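Local coordinates for MlnD (Bacillus methylotrophicus, PDB 5IL5), which is the dehydratase domain of a modular trans-acyltransferase polyketide synthase and probably removes water from beta-hydroxyacyl intermediates as the macrolactin chain is built, at residues K60-D65 / A233-E238; P70-I75 / E219-A224; E100-S105 / S133-G138; A169-L174 / K186-C191. One frame throughout, in Å; residues are numbered along the deposited sequence.

Contact 1. Residues K60-D65 / A233-E238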
loop_
_atom_site.group_PDB
_atom_site.type_symbol
_atom_site.label_atom_id
_atom_site.label_comp_id
_atom_site.label_asym_id
_atom_site.label_seq_id
_atom_site.Cartn_x
_atom_site.Cartn_y
_atom_site.Cartn_z
ATOM N N LYS A 60 -22.727 16.566 15.133
ATOM C CA LYS A 60 -22.472 17.304 16.361
ATOM C C LYS A 60 -23.340 16.724 17.465
ATOM O O LYS A 60 -24.474 16.308 17.212
ATOM C CB LYS A 60 -22.780 18.793 16.201
ATOM C CG LYS A 60 -22.252 19.417 14.917
ATOM C CD LYS A 60 -22.656 20.887 14.808
ATOM C CE LYS A 60 -22.039 21.556 13.586
ATOM N NZ LYS A 60 -22.405 22.991 13.465
ATOM N N THR A 61 -22.801 16.664 18.678
ATOM C CA THR A 61 -23.572 16.252 19.840
ATOM C C THR A 61 -23.434 17.295 20.936
ATOM O O THR A 61 -22.526 18.126 20.924
ATOM C CB THR A 61 -23.137 14.883 20.372
ATOM O OG1 THR A 61 -21.804 14.961 20.885
ATOM C CG2 THR A 61 -23.211 13.851 19.268
ATOM N N LYS A 62 -24.374 17.257 21.878
ATOM C CA LYS A 62 -24.309 18.149 23.029
ATOM C C LYS A 62 -23.090 17.883 23.904
ATOM O O LYS A 62 -22.750 18.729 24.738
ATOM C CB LYS A 62 -25.594 18.016 23.846
ATOM C CG LYS A 62 -25.862 16.608 24.351
ATOM C CD LYS A 62 -27.219 16.505 25.032
ATOM C CE LYS A 62 -27.582 15.056 25.326
ATOM N NZ LYS A 62 -28.812 14.937 26.162
ATOM N N TYR A 63 -22.425 16.737 23.737
ATOM C CA TYR A 63 -21.247 16.423 24.535
ATOM C C TYR A 63 -19.968 17.049 23.996
ATOM O O TYR A 63 -18.961 17.062 24.711
ATOM C CB TYR A 63 -21.051 14.909 24.617
ATOM C CG TYR A 63 -22.212 14.154 25.213
ATOM C CD1 TYR A 63 -22.467 14.198 26.578
ATOM C CD2 TYR A 63 -23.053 13.396 24.414
ATOM C CE1 TYR A 63 -23.523 13.505 27.125
ATOM C CE2 TYR A 63 -24.110 12.704 24.956
ATOM C CZ TYR A 63 -24.342 12.759 26.309
ATOM O OH TYR A 63 -25.402 12.065 26.839
ATOM N N GLN A 64 -19.976 17.570 22.771
ATOM C CA GLN A 64 -18.752 17.986 22.102
ATOM C C GLN A 64 -18.919 19.372 21.500
ATOM O O GLN A 64 -19.928 19.650 20.843
ATOM C CB GLN A 64 -18.390 16.980 21.003
ATOM C CG GLN A 64 -17.999 15.601 21.526
ATOM C CD GLN A 64 -16.713 15.626 22.333
ATOM O OE1 GLN A 64 -15.804 16.424 22.058
ATOM N NE2 GLN A 64 -16.630 14.757 23.340
ATOM N N ASP A 65 -17.921 20.234 21.723
ATOM C CA ASP A 65 -17.863 21.516 21.027
ATOM C C ASP A 65 -17.574 21.324 19.545
ATOM O O ASP A 65 -18.092 22.065 18.703
ATOM C CB ASP A 65 -16.803 22.413 21.666
ATOM C CG ASP A 65 -17.308 23.129 22.899
ATOM O OD1 ASP A 65 -18.532 23.349 23.005
ATOM O OD2 ASP A 65 -16.480 23.474 23.765
ATOM N N ALA A 233 -30.060 7.912 25.004
ATOM C CA ALA A 233 -28.983 7.868 24.037
ATOM C C ALA A 233 -27.720 8.414 24.679
ATOM O O ALA A 233 -27.738 9.482 25.301
ATOM C CB ALA A 233 -29.351 8.690 22.803
ATOM N N GLY A 234 -26.628 7.671 24.537
ATOM C CA GLY A 234 -25.319 8.115 24.953
ATOM C C GLY A 234 -24.560 8.836 23.871
ATOM O O GLY A 234 -23.423 9.267 24.091
ATOM N N GLU A 235 -25.167 8.976 22.691
ATOM C CA GLU A 235 -24.530 9.611 21.544
ATOM C C GLU A 235 -23.116 9.068 21.345
ATOM O O GLU A 235 -22.194 9.796 20.966
ATOM C CB GLU A 235 -24.521 11.136 21.693
ATOM C CG GLU A 235 -25.697 11.832 21.008
ATOM C CD GLU A 235 -26.933 11.910 21.893
ATOM O OE1 GLU A 235 -26.822 12.411 23.034
ATOM O OE2 GLU A 235 -28.012 11.454 21.458
ATOM N N LEU A 236 -22.946 7.776 21.626
ATOM C CA LEU A 236 -21.760 7.015 21.260
ATOM C C LEU A 236 -22.111 5.542 21.429
ATOM O O LEU A 236 -22.395 5.111 22.554
ATOM C CB LEU A 236 -20.556 7.382 22.127
ATOM C CG LEU A 236 -19.317 6.516 21.877
ATOM C CD1 LEU A 236 -18.095 7.408 21.806
ATOM C CD2 LEU A 236 -19.139 5.445 22.949
ATOM N N PRO A 237 -22.114 4.734 20.366
ATOM C CA PRO A 237 -22.491 3.328 20.548
ATOM C C PRO A 237 -21.304 2.507 21.014
ATOM O O PRO A 237 -20.476 2.065 20.213
ATOM C CB PRO A 237 -22.993 2.903 19.160
ATOM C CG PRO A 237 -22.564 3.987 18.202
ATOM C CD PRO A 237 -21.822 5.047 18.956
ATOM N N GLU A 238 -21.244 2.284 22.327
ATOM C CA GLU A 238 -20.081 1.651 22.939
ATOM C C GLU A 238 -19.823 0.270 22.350
ATOM O O GLU A 238 -18.669 -0.096 22.102
ATOM C CB GLU A 238 -20.278 1.580 24.456
ATOM C CG GLU A 238 -19.005 1.336 25.270
ATOM C CD GLU A 238 -19.160 1.724 26.733
ATOM O OE1 GLU A 238 -20.314 1.819 27.214
ATOM O OE2 GLU A 238 -18.123 1.937 27.397
#
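Glu-235 OE1 is approached by two side chains of segment 60-65, Tyr-63 and Lys-62, without a hydrogen bond to either. Tyr-63 brings its ring carbon CE2 to 3.3 Å from Glu-235 OE1, and the methylene CE of Lys-62 lies 3.6 Å from the same oxygen. The contact bridges the predicted N-terminal and C-terminal hotdog regions of this dehydratase: segment 60-65 leaves strand 59-61 through a turn, while 233-238 is the loop between helix 215-229 and strand 239-245. The type I turn runs from Thr-61 to Gln-64, closed by Gln-64 N to Thr-61 O at 3.2 Å, and it places Lys-62 and Tyr-63 together at the corner. Lys-62 extends from CG outward and crosses Glu-235 at about a right angle. Its NZ stays 4.5 Å from Glu-235 OE1, too far for a salt bridge, and any attraction between the two charges would be a diffuse one. The Tyr-63 ring also crosses Glu-235, its plane only 26° from that of the carboxylate, and Glu-235 CB sits at the ring edge in plane. Lys-62 CG covers one face of the same ring, over its centre. The same CE2 of Tyr-63 also lies near Gly-234 O, which approaches the ring obliquely. Behind the polar end, Glu-235 is buried and touches Ile-226 of helix 215-229. A bend at chi2 (86°) turns its chain, and the stem slides past Thr-61 in the opposite direction, with Thr-61 CG2 3.6 Å from Glu-235 CG.

Contact 2. Residues P70-I75 / E219-A224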
loop_
_atom_site.group_PDB
_atom_site.type_symbol
_atom_site.label_atom_id
_atom_site.label_comp_id
_atom_site.label_asym_id
_atom_site.label_seq_id
_atom_site.Cartn_x
_atom_site.Cartn_y
_atom_site.Cartn_z
ATOM N N PRO A 70 -19.182 10.864 11.396
ATOM C CA PRO A 70 -20.194 9.953 11.946
ATOM C C PRO A 70 -19.573 8.656 12.444
ATOM O O PRO A 70 -18.666 8.099 11.821
ATOM C CB PRO A 70 -21.141 9.711 10.763
ATOM C CG PRO A 70 -20.425 10.228 9.555
ATOM C CD PRO A 70 -19.546 11.321 10.045
ATOM N N PHE A 71 -20.084 8.173 13.577
ATOM C CA PHE A 71 -19.522 6.981 14.199
ATOM C C PHE A 71 -19.566 5.786 13.259
ATOM O O PHE A 71 -18.533 5.181 12.953
ATOM C CB PHE A 71 -20.275 6.657 15.491
ATOM C CG PHE A 71 -20.021 7.626 16.595
ATOM C CD1 PHE A 71 -18.805 7.620 17.252
ATOM C CD2 PHE A 71 -20.992 8.528 16.997
ATOM C CE1 PHE A 71 -18.552 8.500 18.277
ATOM C CE2 PHE A 71 -20.741 9.418 18.023
ATOM C CZ PHE A 71 -19.517 9.402 18.666
ATOM N N LEU A 72 -20.764 5.425 12.797
ATOM C CA LEU A 72 -20.961 4.109 12.206
ATOM C C LEU A 72 -20.359 3.975 10.813
ATOM O O LEU A 72 -20.164 2.849 10.345
ATOM C CB LEU A 72 -22.456 3.790 12.152
ATOM C CG LEU A 72 -23.180 3.690 13.503
ATOM C CD1 LEU A 72 -24.591 3.145 13.343
ATOM C CD2 LEU A 72 -22.393 2.855 14.506
ATOM N N SER A 73 -20.013 5.080 10.154
ATOM C CA SER A 73 -19.364 4.965 8.854
ATOM C C SER A 73 -18.004 4.296 8.953
ATOM O O SER A 73 -17.434 3.907 7.928
ATOM C CB SER A 73 -19.210 6.340 8.212
ATOM O OG SER A 73 -20.415 6.758 7.596
ATOM N N GLN A 74 -17.467 4.170 10.163
ATOM C CA GLN A 74 -16.228 3.436 10.370
ATOM C C GLN A 74 -16.382 1.966 10.010
ATOM O O GLN A 74 -15.393 1.303 9.677
ATOM C CB GLN A 74 -15.805 3.602 11.821
ATOM C CG GLN A 74 -15.411 5.021 12.120
ATOM C CD GLN A 74 -15.287 5.299 13.594
ATOM O OE1 GLN A 74 -14.349 4.856 14.249
ATOM N NE2 GLN A 74 -16.233 6.060 14.125
ATOM N N ILE A 75 -17.603 1.432 10.082
ATOM C CA ILE A 75 -17.828 0.060 9.640
ATOM C C ILE A 75 -17.457 -0.082 8.171
ATOM O O ILE A 75 -16.841 -1.076 7.766
ATOM C CB ILE A 75 -19.286 -0.368 9.895
ATOM C CG1 ILE A 75 -19.645 -0.266 11.384
ATOM C CG2 ILE A 75 -19.490 -1.793 9.403
ATOM C CD1 ILE A 75 -21.113 -0.582 11.684
ATOM N N GLU A 219 -26.054 6.130 8.651
ATOM C CA GLU A 219 -26.365 7.137 9.660
ATOM C C GLU A 219 -27.855 7.180 9.971
ATOM O O GLU A 219 -28.239 7.502 11.100
ATOM C CB GLU A 219 -25.878 8.513 9.210
ATOM C CG GLU A 219 -25.900 9.556 10.313
ATOM C CD GLU A 219 -25.018 9.199 11.488
ATOM O OE1 GLU A 219 -24.059 8.419 11.313
ATOM O OE2 GLU A 219 -25.297 9.691 12.598
ATOM N N SER A 220 -28.708 6.871 8.994
ATOM C CA SER A 220 -30.119 6.661 9.298
ATOM C C SER A 220 -30.289 5.573 10.347
ATOM O O SER A 220 -31.155 5.671 11.222
ATOM C CB SER A 220 -30.883 6.298 8.028
ATOM O OG SER A 220 -30.965 7.403 7.152
ATOM N N VAL A 221 -29.479 4.519 10.261
ATOM C CA VAL A 221 -29.507 3.457 11.261
ATOM C C VAL A 221 -29.269 4.037 12.646
ATOM O O VAL A 221 -30.022 3.772 13.589
ATOM C CB VAL A 221 -28.470 2.374 10.909
ATOM C CG1 VAL A 221 -28.178 1.456 12.107
ATOM C CG2 VAL A 221 -28.935 1.591 9.678
ATOM N N TYR A 222 -28.221 4.845 12.786
ATOM C CA TYR A 222 -27.924 5.454 14.074
ATOM C C TYR A 222 -29.032 6.413 14.487
ATOM O O TYR A 222 -29.434 6.439 15.655
ATOM C CB TYR A 222 -26.565 6.156 14.012
ATOM C CG TYR A 222 -26.062 6.635 15.353
ATOM C CD1 TYR A 222 -25.772 5.727 16.354
ATOM C CD2 TYR A 222 -25.802 7.976 15.596
ATOM C CE1 TYR A 222 -25.303 6.133 17.577
ATOM C CE2 TYR A 222 -25.313 8.392 16.820
ATOM C CZ TYR A 222 -25.067 7.467 17.803
ATOM O OH TYR A 222 -24.580 7.897 19.014
ATOM N N GLN A 223 -29.553 7.193 13.538
ATOM C CA GLN A 223 -30.611 8.147 13.857
ATOM C C GLN A 223 -31.849 7.441 14.403
ATOM O O GLN A 223 -32.457 7.904 15.374
ATOM C CB GLN A 223 -30.954 8.975 12.616
ATOM C CG GLN A 223 -29.939 10.068 12.305
ATOM C CD GLN A 223 -30.063 10.619 10.897
ATOM O OE1 GLN A 223 -31.103 10.495 10.264
ATOM N NE2 GLN A 223 -28.995 11.224 10.400
ATOM N N ALA A 224 -32.242 6.323 13.785
ATOM C CA ALA A 224 -33.381 5.553 14.277
ATOM C C ALA A 224 -33.192 5.157 15.737
ATOM O O ALA A 224 -34.128 5.242 16.541
ATOM C CB ALA A 224 -33.584 4.312 13.410
#
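Segment 70-75 makes a type I turn from Phe-71 to Gln-74 and runs into helix 74-86, bringing Leu-72 CA within 6.7 Å of Glu-219 CA on helix 215-229. The turn is closed by Gln-74 N bonding to Phe-71 O, and Pro-70, Phe-71 and Leu-72 all direct their CB atoms at the facing helix. Leu-72 carries the apolar part. Its CD1 branch reaches Tyr-222 CB at 3.7 Å and Val-221 CG1 at 4.2 Å, meeting the start of the tyrosine side chain at about a right angle. The Tyr-222 ring is brought alongside the turn because its CG is anti to the backbone N (chi1 -171°), and Phe-71 CD2 then lies 4.3 Å from Tyr-222 CZ. The two rings approach at a slant. At the other end of the contact, Glu-219 is bent at chi2 (61°), which swings its carboxylate toward the turn and puts OE1 beside Pro-70 CB. The second oxygen, OE2, is hydrogen-bonded to Tyr-179 OH, so the buried carboxylate has a polar partner on the side of its own region. Leu-72 also touches Ile-218 and Phe-98, and Tyr-222 touches Pro-237. The centre of the contact lies about 3 Å from the centre of the chain, where the two predicted hotdog regions meet, a position consistent with the interface at which double-hotdog dehydratases generally form their active site. With no hydrogen bond across, the halves meet mainly through apolar side chains, with Glu-219 OE1 and Tyr-222 OH as oxygen neighbours, while the carboxylate is anchored from outside both segments.

Contact 3. Residues E100-S105 / S133-G138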
loop_
_atom_site.group_PDB
_atom_site.type_symbol
_atom_site.label_atom_id
_atom_site.label_comp_id
_atom_site.label_asym_id
_atom_site.label_seq_id
_atom_site.Cartn_x
_atom_site.Cartn_y
_atom_site.Cartn_z
ATOM N N GLU A 100 -13.737 6.329 21.022
ATOM C CA GLU A 100 -13.536 7.766 20.937
ATOM C C GLU A 100 -14.189 8.295 19.669
ATOM O O GLU A 100 -14.234 7.592 18.650
ATOM C CB GLU A 100 -12.045 8.146 20.935
ATOM C CG GLU A 100 -11.321 7.887 22.254
ATOM C CD GLU A 100 -11.826 8.758 23.400
ATOM O OE1 GLU A 100 -12.449 9.812 23.122
ATOM O OE2 GLU A 100 -11.594 8.384 24.575
ATOM N N PRO A 101 -14.717 9.517 19.703
ATOM C CA PRO A 101 -15.206 10.148 18.476
ATOM C C PRO A 101 -14.073 10.713 17.635
ATOM O O PRO A 101 -13.024 11.120 18.140
ATOM C CB PRO A 101 -16.110 11.271 18.994
ATOM C CG PRO A 101 -15.530 11.619 20.313
ATOM C CD PRO A 101 -15.020 10.331 20.893
ATOM N N MET A 102 -14.305 10.734 16.322
ATOM C CA MET A 102 -13.351 11.312 15.381
ATOM C C MET A 102 -13.573 12.819 15.346
ATOM O O MET A 102 -14.255 13.365 14.476
ATOM C CB MET A 102 -13.509 10.693 13.999
ATOM C CG MET A 102 -13.121 9.224 13.930
ATOM S SD MET A 102 -13.068 8.593 12.242
ATOM C CE MET A 102 -12.320 6.982 12.507
ATOM N N LEU A 103 -12.992 13.502 16.329
ATOM C CA LEU A 103 -13.025 14.956 16.319
ATOM C C LEU A 103 -12.342 15.469 15.060
ATOM O O LEU A 103 -11.266 14.998 14.679
ATOM C CB LEU A 103 -12.320 15.523 17.552
ATOM C CG LEU A 103 -12.780 15.017 18.915
ATOM C CD1 LEU A 103 -11.924 15.635 20.008
ATOM C CD2 LEU A 103 -14.248 15.324 19.118
ATOM N N GLN A 104 -12.976 16.433 14.411
ATOM C CA GLN A 104 -12.404 17.080 13.242
ATOM C C GLN A 104 -12.066 18.515 13.618
ATOM O O GLN A 104 -12.952 19.306 13.968
ATOM C CB GLN A 104 -13.337 17.015 12.033
ATOM C CG GLN A 104 -12.691 17.585 10.757
ATOM C CD GLN A 104 -11.649 16.657 10.109
ATOM O OE1 GLN A 104 -10.458 17.002 9.999
ATOM N NE2 GLN A 104 -12.107 15.501 9.634
ATOM N N SER A 105 -10.784 18.840 13.540
ATOM C CA SER A 105 -10.259 20.093 14.058
ATOM C C SER A 105 -9.378 20.720 12.987
ATOM O O SER A 105 -9.626 20.534 11.793
ATOM C CB SER A 105 -9.471 19.851 15.355
ATOM O OG SER A 105 -9.026 21.070 15.913
ATOM N N SER A 133 -3.933 5.435 19.399
ATOM C CA SER A 133 -5.117 5.412 20.249
ATOM C C SER A 133 -6.371 5.099 19.433
ATOM O O SER A 133 -6.558 5.615 18.332
ATOM C CB SER A 133 -5.261 6.751 20.962
ATOM O OG SER A 133 -5.477 7.782 20.019
ATOM N N ILE A 134 -7.238 4.254 19.994
ATOM C CA ILE A 134 -8.332 3.636 19.246
ATOM C C ILE A 134 -9.549 4.556 19.191
ATOM O O ILE A 134 -10.007 5.066 20.220
ATOM C CB ILE A 134 -8.697 2.273 19.860
ATOM C CG1 ILE A 134 -7.511 1.305 19.741
ATOM C CG2 ILE A 134 -9.942 1.681 19.197
ATOM C CD1 ILE A 134 -7.695 -0.009 20.487
ATOM N N TYR A 135 -10.073 4.773 17.975
ATOM C CA TYR A 135 -11.419 5.316 17.792
ATOM C C TYR A 135 -12.479 4.224 17.912
ATOM O O TYR A 135 -13.481 4.398 18.616
ATOM C CB TYR A 135 -11.542 6.004 16.428
ATOM C CG TYR A 135 -10.785 7.308 16.277
ATOM C CD1 TYR A 135 -11.200 8.452 16.940
ATOM C CD2 TYR A 135 -9.681 7.403 15.441
ATOM C CE1 TYR A 135 -10.520 9.645 16.797
ATOM C CE2 TYR A 135 -8.999 8.592 15.290
ATOM C CZ TYR A 135 -9.423 9.710 15.972
ATOM O OH TYR A 135 -8.753 10.902 15.829
ATOM N N SER A 136 -12.276 3.099 17.224
ATOM C CA SER A 136 -13.193 1.967 17.268
ATOM C C SER A 136 -12.416 0.709 16.899
ATOM O O SER A 136 -11.340 0.777 16.298
ATOM C CB SER A 136 -14.388 2.157 16.327
ATOM O OG SER A 136 -14.080 1.726 15.013
ATOM N N SER A 137 -12.961 -0.441 17.289
ATOM C CA SER A 137 -12.330 -1.725 17.021
ATOM C C SER A 137 -13.413 -2.752 16.739
ATOM O O SER A 137 -14.580 -2.570 17.093
ATOM C CB SER A 137 -11.447 -2.201 18.182
ATOM O OG SER A 137 -12.161 -2.247 19.400
ATOM N N GLY A 138 -13.012 -3.840 16.096
ATOM C CA GLY A 138 -13.957 -4.890 15.787
ATOM C C GLY A 138 -13.275 -6.086 15.165
ATOM O O GLY A 138 -12.047 -6.157 15.077
#
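Tyr-135 enters the contact at CB, which lies 3.8 Å from Glu-100 O, and its ring then slides in beside the backbone of 100-102. Both segments belong to the predicted N-terminal hotdog region, where strand 134-140 turns a corner at Tyr-135 and segment 100-105 follows the end of strand 92-98. One step out, Tyr-135 CG meets the methylene CG of Met-102. CD1 runs past the carbonyl oxygens of Glu-100 and Pro-101, both of which lie at the ring edge. Farther along, Tyr-135 CE1 lies 3.2 Å from Pro-101 O and also near Met-102 CA, and there the ring's close approach to 100-102 ends. Met-102 covers a face: its CG stands 3.8 Å from the Tyr-135 ring centroid, 16° off the normal, a CH-pi contact. Beyond CG the methionine chain is extended (chi2 -171°) and crosses the ring at a slant. Its SD lies above that face at 4.9 Å from the Tyr-135 centroid, a distant Met-aromatic contact, and its CE returns toward Tyr-135 CD2 at 4.0 Å. Met-102 is also the centre of an inverse gamma turn and touches Gln-74 and Met-77, which places this packing against the N-terminal turn of helix 74-86. The backbones are tied at the corner by a nearly straight hydrogen bond, Glu-100 N to Tyr-135 O, 3.1 Å with an N-H...O angle of 172°.

Contact 4. Residues A169-L174 / K186-C191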
loop_
_atom_site.group_PDB
_atom_site.type_symbol
_atom_site.label_atom_id
_atom_site.label_comp_id
_atom_site.label_asym_id
_atom_site.label_seq_id
_atom_site.Cartn_x
_atom_site.Cartn_y
_atom_site.Cartn_z
ATOM N N ALA A 169 -39.546 17.753 11.092
ATOM C CA ALA A 169 -39.864 17.525 12.499
ATOM C C ALA A 169 -39.007 16.410 13.084
ATOM O O ALA A 169 -38.580 16.484 14.242
ATOM C CB ALA A 169 -41.345 17.190 12.647
ATOM N N PHE A 170 -38.764 15.359 12.306
ATOM C CA PHE A 170 -37.954 14.250 12.793
ATOM C C PHE A 170 -36.589 14.728 13.281
ATOM O O PHE A 170 -36.137 14.348 14.369
ATOM C CB PHE A 170 -37.800 13.198 11.694
ATOM C CG PHE A 170 -36.877 12.088 12.066
ATOM C CD1 PHE A 170 -37.278 11.119 12.965
ATOM C CD2 PHE A 170 -35.604 12.021 11.538
ATOM C CE1 PHE A 170 -36.427 10.098 13.326
ATOM C CE2 PHE A 170 -34.745 11.001 11.892
ATOM C CZ PHE A 170 -35.155 10.038 12.788
ATOM N N TYR A 171 -35.906 15.561 12.487
ATOM C CA TYR A 171 -34.560 15.986 12.855
ATOM C C TYR A 171 -34.569 17.079 13.910
ATOM O O TYR A 171 -33.631 17.161 14.712
ATOM C CB TYR A 171 -33.789 16.448 11.620
ATOM C CG TYR A 171 -33.354 15.287 10.764
ATOM C CD1 TYR A 171 -32.301 14.475 11.157
ATOM C CD2 TYR A 171 -34.006 14.987 9.578
ATOM C CE1 TYR A 171 -31.907 13.408 10.393
ATOM C CE2 TYR A 171 -33.615 13.918 8.806
ATOM C CZ TYR A 171 -32.563 13.132 9.216
ATOM O OH TYR A 171 -32.166 12.066 8.448
ATOM N N GLN A 172 -35.605 17.922 13.932
ATOM C CA GLN A 172 -35.764 18.848 15.048
ATOM C C GLN A 172 -35.802 18.103 16.376
ATOM O O GLN A 172 -35.283 18.597 17.381
ATOM C CB GLN A 172 -37.038 19.682 14.864
ATOM C CG GLN A 172 -36.913 20.809 13.842
ATOM C CD GLN A 172 -38.251 21.258 13.277
ATOM O OE1 GLN A 172 -38.303 21.870 12.209
ATOM N NE2 GLN A 172 -39.338 20.977 13.996
ATOM N N ARG A 173 -36.394 16.908 16.397
ATOM C CA ARG A 173 -36.480 16.142 17.635
ATOM C C ARG A 173 -35.134 15.535 18.006
ATOM O O ARG A 173 -34.750 15.537 19.181
ATOM C CB ARG A 173 -37.547 15.060 17.493
ATOM C CG ARG A 173 -38.940 15.637 17.473
ATOM C CD ARG A 173 -39.935 14.731 16.794
ATOM N NE ARG A 173 -41.186 15.445 16.582
ATOM C CZ ARG A 173 -42.368 14.863 16.433
ATOM N NH1 ARG A 173 -42.471 13.543 16.485
ATOM N NH2 ARG A 173 -43.453 15.608 16.254
ATOM N N LEU A 174 -34.411 14.991 17.028
ATOM C CA LEU A 174 -33.061 14.512 17.299
ATOM C C LEU A 174 -32.184 15.646 17.810
ATOM O O LEU A 174 -31.334 15.440 18.684
ATOM C CB LEU A 174 -32.464 13.883 16.039
ATOM C CG LEU A 174 -33.081 12.558 15.584
ATOM C CD1 LEU A 174 -32.357 12.075 14.353
ATOM C CD2 LEU A 174 -33.017 11.496 16.674
ATOM N N LYS A 186 -28.766 13.651 6.038
ATOM C CA LYS A 186 -30.197 13.745 6.317
ATOM C C LYS A 186 -30.957 13.019 5.209
ATOM O O LYS A 186 -31.458 13.616 4.256
ATOM C CB LYS A 186 -30.617 15.205 6.438
ATOM C CG LYS A 186 -30.177 15.844 7.736
ATOM C CD LYS A 186 -30.874 17.163 7.963
ATOM C CE LYS A 186 -30.173 17.972 9.027
ATOM N NZ LYS A 186 -31.067 19.018 9.589
ATOM N N ALA A 187 -31.029 11.694 5.346
ATOM C CA ALA A 187 -31.703 10.845 4.376
ATOM C C ALA A 187 -33.125 10.469 4.784
ATOM O O ALA A 187 -33.870 9.944 3.951
ATOM C CB ALA A 187 -30.884 9.571 4.152
ATOM N N ALA A 188 -33.513 10.709 6.030
ATOM C CA ALA A 188 -34.852 10.361 6.493
ATOM C C ALA A 188 -35.896 11.283 5.867
ATOM O O ALA A 188 -35.794 12.510 5.972
ATOM C CB ALA A 188 -34.914 10.435 8.017
ATOM N N GLU A 189 -36.895 10.689 5.209
ATOM C CA GLU A 189 -38.013 11.451 4.660
ATOM C C GLU A 189 -39.175 11.553 5.646
ATOM O O GLU A 189 -39.778 12.623 5.773
ATOM C CB GLU A 189 -38.499 10.832 3.343
ATOM C CG GLU A 189 -37.554 11.024 2.156
ATOM C CD GLU A 189 -38.261 10.875 0.825
ATOM O OE1 GLU A 189 -39.352 10.269 0.797
ATOM O OE2 GLU A 189 -37.724 11.365 -0.194
ATOM N N HIS A 190 -39.516 10.465 6.338
ATOM C CA HIS A 190 -40.534 10.525 7.380
ATOM C C HIS A 190 -40.368 9.320 8.301
ATOM O O HIS A 190 -39.637 8.375 7.995
ATOM C CB HIS A 190 -41.950 10.596 6.797
ATOM C CG HIS A 190 -42.311 9.434 5.927
ATOM N ND1 HIS A 190 -42.671 8.206 6.437
ATOM C CD2 HIS A 190 -42.376 9.317 4.580
ATOM C CE1 HIS A 190 -42.942 7.381 5.441
ATOM N NE2 HIS A 190 -42.771 8.032 4.304
ATOM N N CYS A 191 -41.063 9.373 9.438
ATOM C CA CYS A 191 -40.841 8.450 10.548
ATOM C C CYS A 191 -42.167 7.972 11.132
ATOM O O CYS A 191 -43.085 8.773 11.325
ATOM C CB CYS A 191 -39.997 9.149 11.623
ATOM S SG CYS A 191 -39.833 8.318 13.210
#
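The ring of Tyr-171 is covered on both faces: Lys-186 CG lies over the centre of one, and CD2 of its neighbour Phe-170 lies over the centre of the other, 3.7 Å above the plane. On the lysine side the contact is CH-pi, with Lys-186 CG 3.9 Å from the Tyr-171 centroid and 12° off the normal; the aliphatic chain slides along the tyrosine in the opposite direction. The Phe-170 ring has Tyr-171 CE2 at its edge and Leu-174 CG over one face. It reaches the strand obliquely, CE2 at 3.9 Å from Ala-188 CB and CD1 at 3.6 Å from Cys-191 CB. Swung anti to its backbone N (chi1 170°), Cys-191 SG lies 4.8 Å from the Phe-170 centroid, obliquely placed, a sulfur-aromatic contact. At the far end of the tyrosine, Ala-188 N donates to Tyr-171 OH over 3.1 Å, and the same oxygen is hydrogen-bonded to Gln-223 OE1 of helix 215-229. This buried hydroxyl fixes the start of the strand to two helices. Helix 167-176 crosses strand 188-191 almost perpendicularly, the short axes 86° apart and 8.9 Å at closest approach. In the strand, Glu-189 and His-190 both face Lys-201, forming a classic beta bulge. The arrangement is the short helix 167-176 laid across the edge strands of the predicted C-terminal hotdog region, beside its long helix 215-229.

Contacts 2 and 4 are buried, whereas contacts 1 and 3 are partly exposed. Contacts 1 and 2 both join the two predicted hotdog regions and meet each other, Phe-71 lying against Glu-235 O; neither has a hydrogen bond across it. Contacts 3 and 4 each stay within one region, about 26 Å apart between centres. Each pairs one hydrogen bond with a methylene over a tyrosine face; the bond is backbone to backbone in contact 3 and backbone to the tyrosine hydroxyl in contact 4. Contact 2 touches all three others, through Phe-71 on Pro-101 and Gln-223 on Leu-174. In contact 1 an exposed lysine faces a buried glutamate; in contact 2 the buried glutamate bonds outside both segments.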